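Local coordinates for NIPSNAP domain protein (Burkholderia xenovorans, PDB 5K9F) that is of unknown function but belongs to the NipSnap family, probably folds as a dimeric alpha-beta barrel-type domain and binds oxamic acid in a pocket, at residues A36-R44 with R74-W84. Residues are numbered along the deposited sequence; the frame is centred on the assembly and turned at random.
Sequences AIQAGALGR and RKAILSGNPQW. With OXM (oxamic acid), chain B.
The indole of W84 meets Q38 across the contact while one of its faces carries L78 CD1, displaced toward the rim of the ring. At the edge of the indole, in its plane, lies N1 of the oxamic acid, and O1 of the ligand is 3.6 Å from W84 CH2. Q38 approaches obliquely, its CB 3.7 Å from W84 CZ3 and its amide plane turned 43° from the ring. With CG anti to the backbone N and the chain extended beyond it, Q38 runs past L78 CD2 to bring its amide beside W84 CH2; Y30 hydrogen-bonds OE1 and should fix the rotation of that amide.

The R74 guanidinium works through its edge, near which A41 O and a water lie. R74 NH1 donates to A41 O at 3.0 Å, a bent bond (146°) that arrives from above the carbonyl plane, and the water that accepts from NH1 also donates to G40 O. NE forms a salt bridge with D70, so two different nitrogens of the group are held as it covers the C-terminal end of helix 35-42, where the helix dipole would probably favour a positive charge.

Between these ends L78 is a knob among I37, Q38, A41 and L42, with its CB 3.8 Å from A41 CB. I37 divides its branches: CG2 touches L78 and the amide of N81, while CD1 packs 3.6 Å from Q83 CB. N81 N-caps helix 82-91, its OD1 accepting from W84 N at 3.0 Å.

Helices 35-42 and 68-79 thus pack nearly antiparallel, at 149°, with Q38 and L42 of helix 35-42 reaching strand 58-65 of the antiparallel sheet of a ferredoxin-like domain of the dimeric alpha-beta barrel clan, and Q38 and W84 line its oxamic acid pocket.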
loop_
_atom_site.group_PDB
_atom_site.type_symbol
_atom_site.label_atom_id
_atom_site.label_comp_id
_atom_site.label_asym_id
_atom_site.label_seq_id
_atom_site.Cartn_x
_atom_site.Cartn_y
_atom_site.Cartn_z
ATOM N N ALA A 36 12.802 -30.290 -9.425
ATOM C CA ALA A 36 13.244 -30.935 -10.657
ATOM C C ALA A 36 12.191 -30.806 -11.749
ATOM O O ALA A 36 12.524 -30.543 -12.909
ATOM C CB ALA A 36 13.580 -32.406 -10.400
ATOM N N ILE A 37 10.917 -30.953 -11.387
ATOM C CA ILE A 37 9.840 -30.836 -12.368
ATOM C C ILE A 37 9.741 -29.408 -12.887
ATOM O O ILE A 37 9.687 -29.176 -14.103
ATOM C CB ILE A 37 8.506 -31.294 -11.751
ATOM C CG1 ILE A 37 8.583 -32.760 -11.324
ATOM C CG2 ILE A 37 7.362 -31.079 -12.733
ATOM C CD1 ILE A 37 7.472 -33.149 -10.385
ATOM N N GLN A 38 9.712 -28.432 -11.972
ATOM C CA GLN A 38 9.509 -27.041 -12.369
ATOM C C GLN A 38 10.697 -26.508 -13.161
ATOM O O GLN A 38 10.519 -25.861 -14.199
ATOM C CB GLN A 38 9.253 -26.164 -11.146
ATOM C CG GLN A 38 8.981 -24.721 -11.567
ATOM C CD GLN A 38 8.472 -23.849 -10.436
ATOM O OE1 GLN A 38 8.973 -23.899 -9.307
ATOM N NE2 GLN A 38 7.446 -23.048 -10.730
ATOM N N ALA A 39 11.920 -26.755 -12.681
ATOM C CA ALA A 39 13.095 -26.307 -13.420
ATOM C C ALA A 39 13.199 -27.023 -14.758
ATOM O O ALA A 39 13.627 -26.431 -15.756
ATOM C CB ALA A 39 14.358 -26.532 -12.592
ATOM N N GLY A 40 12.809 -28.297 -14.802
ATOM C CA GLY A 40 12.839 -29.017 -16.062
ATOM C C GLY A 40 11.904 -28.415 -17.094
ATOM O O GLY A 40 12.238 -28.332 -18.277
ATOM N N ALA A 41 10.729 -27.971 -16.656
ATOM C CA ALA A 41 9.749 -27.413 -17.581
ATOM C C ALA A 41 10.079 -25.975 -17.960
ATOM O O ALA A 41 9.960 -25.593 -19.132
ATOM C CB ALA A 41 8.352 -27.473 -16.963
ATOM N N LEU A 42 10.458 -25.155 -16.978
ATOM C CA LEU A 42 10.620 -23.726 -17.217
ATOM C C LEU A 42 11.991 -23.373 -17.772
ATOM O O LEU A 42 12.116 -22.386 -18.508
ATOM C CB LEU A 42 10.366 -22.945 -15.927
ATOM C CG LEU A 42 8.948 -23.069 -15.364
ATOM C CD1 LEU A 42 8.734 -22.128 -14.175
ATOM C CD2 LEU A 42 7.891 -22.825 -16.431
ATOM N N GLY A 43 13.051 -24.102 -17.427
ATOM C CA GLY A 43 14.290 -23.928 -18.173
ATOM C C GLY A 43 15.488 -23.227 -17.549
ATOM O O GLY A 43 16.598 -23.769 -17.595
ATOM N N ARG A 44 15.311 -22.019 -17.006
ATOM C CA ARG A 44 16.418 -21.246 -16.436
ATOM C C ARG A 44 16.011 -20.592 -15.119
ATOM O O ARG A 44 15.435 -19.501 -15.118
ATOM C CB ARG A 44 16.875 -20.199 -17.446
ATOM C CG ARG A 44 18.121 -19.417 -17.066
ATOM C CD ARG A 44 18.814 -18.858 -18.315
ATOM N NE ARG A 44 17.932 -18.017 -19.130
ATOM C CZ ARG A 44 17.461 -18.352 -20.329
ATOM N NH1 ARG A 44 16.664 -17.521 -20.989
ATOM N NH2 ARG A 44 17.788 -19.514 -20.874
ATOM N N ARG A 74 5.943 -23.045 -21.813
ATOM C CA ARG A 74 6.532 -23.835 -20.740
ATOM C C ARG A 74 5.629 -23.867 -19.514
ATOM O O ARG A 74 5.560 -24.886 -18.817
ATOM C CB ARG A 74 7.918 -23.282 -20.397
ATOM C CG ARG A 74 8.937 -23.533 -21.524
ATOM C CD ARG A 74 10.267 -22.826 -21.255
ATOM N NE ARG A 74 11.308 -23.149 -22.240
ATOM C CZ ARG A 74 12.219 -24.110 -22.080
ATOM N NH1 ARG A 74 12.203 -24.868 -20.991
ATOM N NH2 ARG A 74 13.140 -24.324 -23.011
ATOM N N LYS A 75 4.932 -22.762 -19.225
ATOM C CA LYS A 75 4.014 -22.764 -18.090
ATOM C C LYS A 75 2.856 -23.730 -18.300
ATOM O O LYS A 75 2.389 -24.360 -17.343
ATOM C CB LYS A 75 3.490 -21.351 -17.827
ATOM C CG LYS A 75 4.493 -20.458 -17.144
ATOM C CD LYS A 75 3.958 -19.037 -17.001
ATOM C CE LYS A 75 2.769 -18.958 -16.035
ATOM N NZ LYS A 75 3.101 -19.455 -14.667
ATOM N N ALA A 76 2.370 -23.858 -19.539
ATOM C CA ALA A 76 1.286 -24.800 -19.794
ATOM C C ALA A 76 1.789 -26.234 -19.702
ATOM O O ALA A 76 1.063 -27.124 -19.240
ATOM C CB ALA A 76 0.656 -24.531 -21.161
ATOM N N ILE A 77 3.029 -26.475 -20.137
ATOM C CA ILE A 77 3.624 -27.797 -19.967
ATOM C C ILE A 77 3.693 -28.154 -18.493
ATOM O O ILE A 77 3.360 -29.276 -18.090
ATOM C CB ILE A 77 5.013 -27.858 -20.626
ATOM C CG1 ILE A 77 4.869 -27.829 -22.153
ATOM C CG2 ILE A 77 5.769 -29.117 -20.174
ATOM C CD1 ILE A 77 6.166 -27.621 -22.883
ATOM N N LEU A 78 4.113 -27.200 -17.663
ATOM C CA LEU A 78 4.230 -27.479 -16.238
ATOM C C LEU A 78 2.860 -27.699 -15.611
ATOM O O LEU A 78 2.657 -28.660 -14.859
ATOM C CB LEU A 78 4.963 -26.331 -15.554
ATOM C CG LEU A 78 5.052 -26.425 -14.036
ATOM C CD1 LEU A 78 5.888 -27.633 -13.635
ATOM C CD2 LEU A 78 5.642 -25.124 -13.516
ATOM N N SER A 79 1.900 -26.822 -15.931
ATOM C CA SER A 79 0.575 -26.889 -15.315
ATOM C C SER A 79 -0.140 -28.190 -15.629
ATOM O O SER A 79 -0.949 -28.661 -14.820
ATOM C CB SER A 79 -0.284 -25.712 -15.779
ATOM O OG SER A 79 0.225 -24.487 -15.288
ATOM N N GLY A 80 0.126 -28.779 -16.791
ATOM C CA GLY A 80 -0.489 -30.038 -17.139
ATOM C C GLY A 80 0.236 -31.275 -16.664
ATOM O O GLY A 80 -0.225 -32.389 -16.929
ATOM N N ASN A 81 1.352 -31.120 -15.962
ATOM C CA ASN A 81 2.150 -32.269 -15.545
ATOM C C ASN A 81 1.507 -32.931 -14.330
ATOM O O ASN A 81 1.311 -32.267 -13.308
ATOM C CB ASN A 81 3.570 -31.810 -15.232
ATOM C CG ASN A 81 4.486 -32.944 -14.819
ATOM O OD1 ASN A 81 4.310 -33.552 -13.764
ATOM N ND2 ASN A 81 5.503 -33.199 -15.627
ATOM N N PRO A 82 1.161 -34.219 -14.397
ATOM C CA PRO A 82 0.475 -34.848 -13.254
ATOM C C PRO A 82 1.283 -34.841 -11.969
ATOM O O PRO A 82 0.695 -34.723 -10.887
ATOM C CB PRO A 82 0.211 -36.276 -13.750
ATOM C CG PRO A 82 0.227 -36.172 -15.218
ATOM C CD PRO A 82 1.222 -35.116 -15.565
ATOM N N GLN A 83 2.609 -34.969 -12.041
ATOM C CA GLN A 83 3.397 -34.907 -10.817
ATOM C C GLN A 83 3.451 -33.492 -10.261
ATOM O O GLN A 83 3.518 -33.309 -9.038
ATOM C CB GLN A 83 4.808 -35.441 -11.061
ATOM C CG GLN A 83 4.851 -36.941 -11.322
ATOM C CD GLN A 83 6.266 -37.482 -11.390
ATOM O OE1 GLN A 83 7.107 -36.976 -12.135
ATOM N NE2 GLN A 83 6.538 -38.517 -10.602
ATOM N N TRP A 84 3.420 -32.480 -11.129
ATOM C CA TRP A 84 3.349 -31.110 -10.633
ATOM C C TRP A 84 2.033 -30.867 -9.909
ATOM O O TRP A 84 2.003 -30.257 -8.832
ATOM C CB TRP A 84 3.520 -30.117 -11.780
ATOM C CG TRP A 84 3.454 -28.682 -11.318
ATOM C CD1 TRP A 84 2.473 -27.775 -11.598
ATOM C CD2 TRP A 84 4.420 -27.994 -10.505
ATOM N NE1 TRP A 84 2.769 -26.567 -11.009
ATOM C CE2 TRP A 84 3.963 -26.673 -10.343
ATOM C CE3 TRP A 84 5.637 -28.365 -9.919
ATOM C CZ2 TRP A 84 4.670 -25.719 -9.594
ATOM C CZ3 TRP A 84 6.342 -27.418 -9.182
ATOM C CH2 TRP A 84 5.855 -26.111 -9.026
HETATM C C1 OXM B . 4.813 -23.279 -6.802
HETATM N N1 OXM B . 4.910 -22.446 -7.832
HETATM O O1 OXM B . 5.806 -23.775 -6.226
HETATM C C2 OXM B . 3.488 -23.643 -6.266
HETATM O O2 OXM B . 3.455 -24.358 -5.236
HETATM O O3 OXM B . 2.441 -23.238 -6.822
HETATM O O HOH W 1 14.027 -26.949 -20.677
#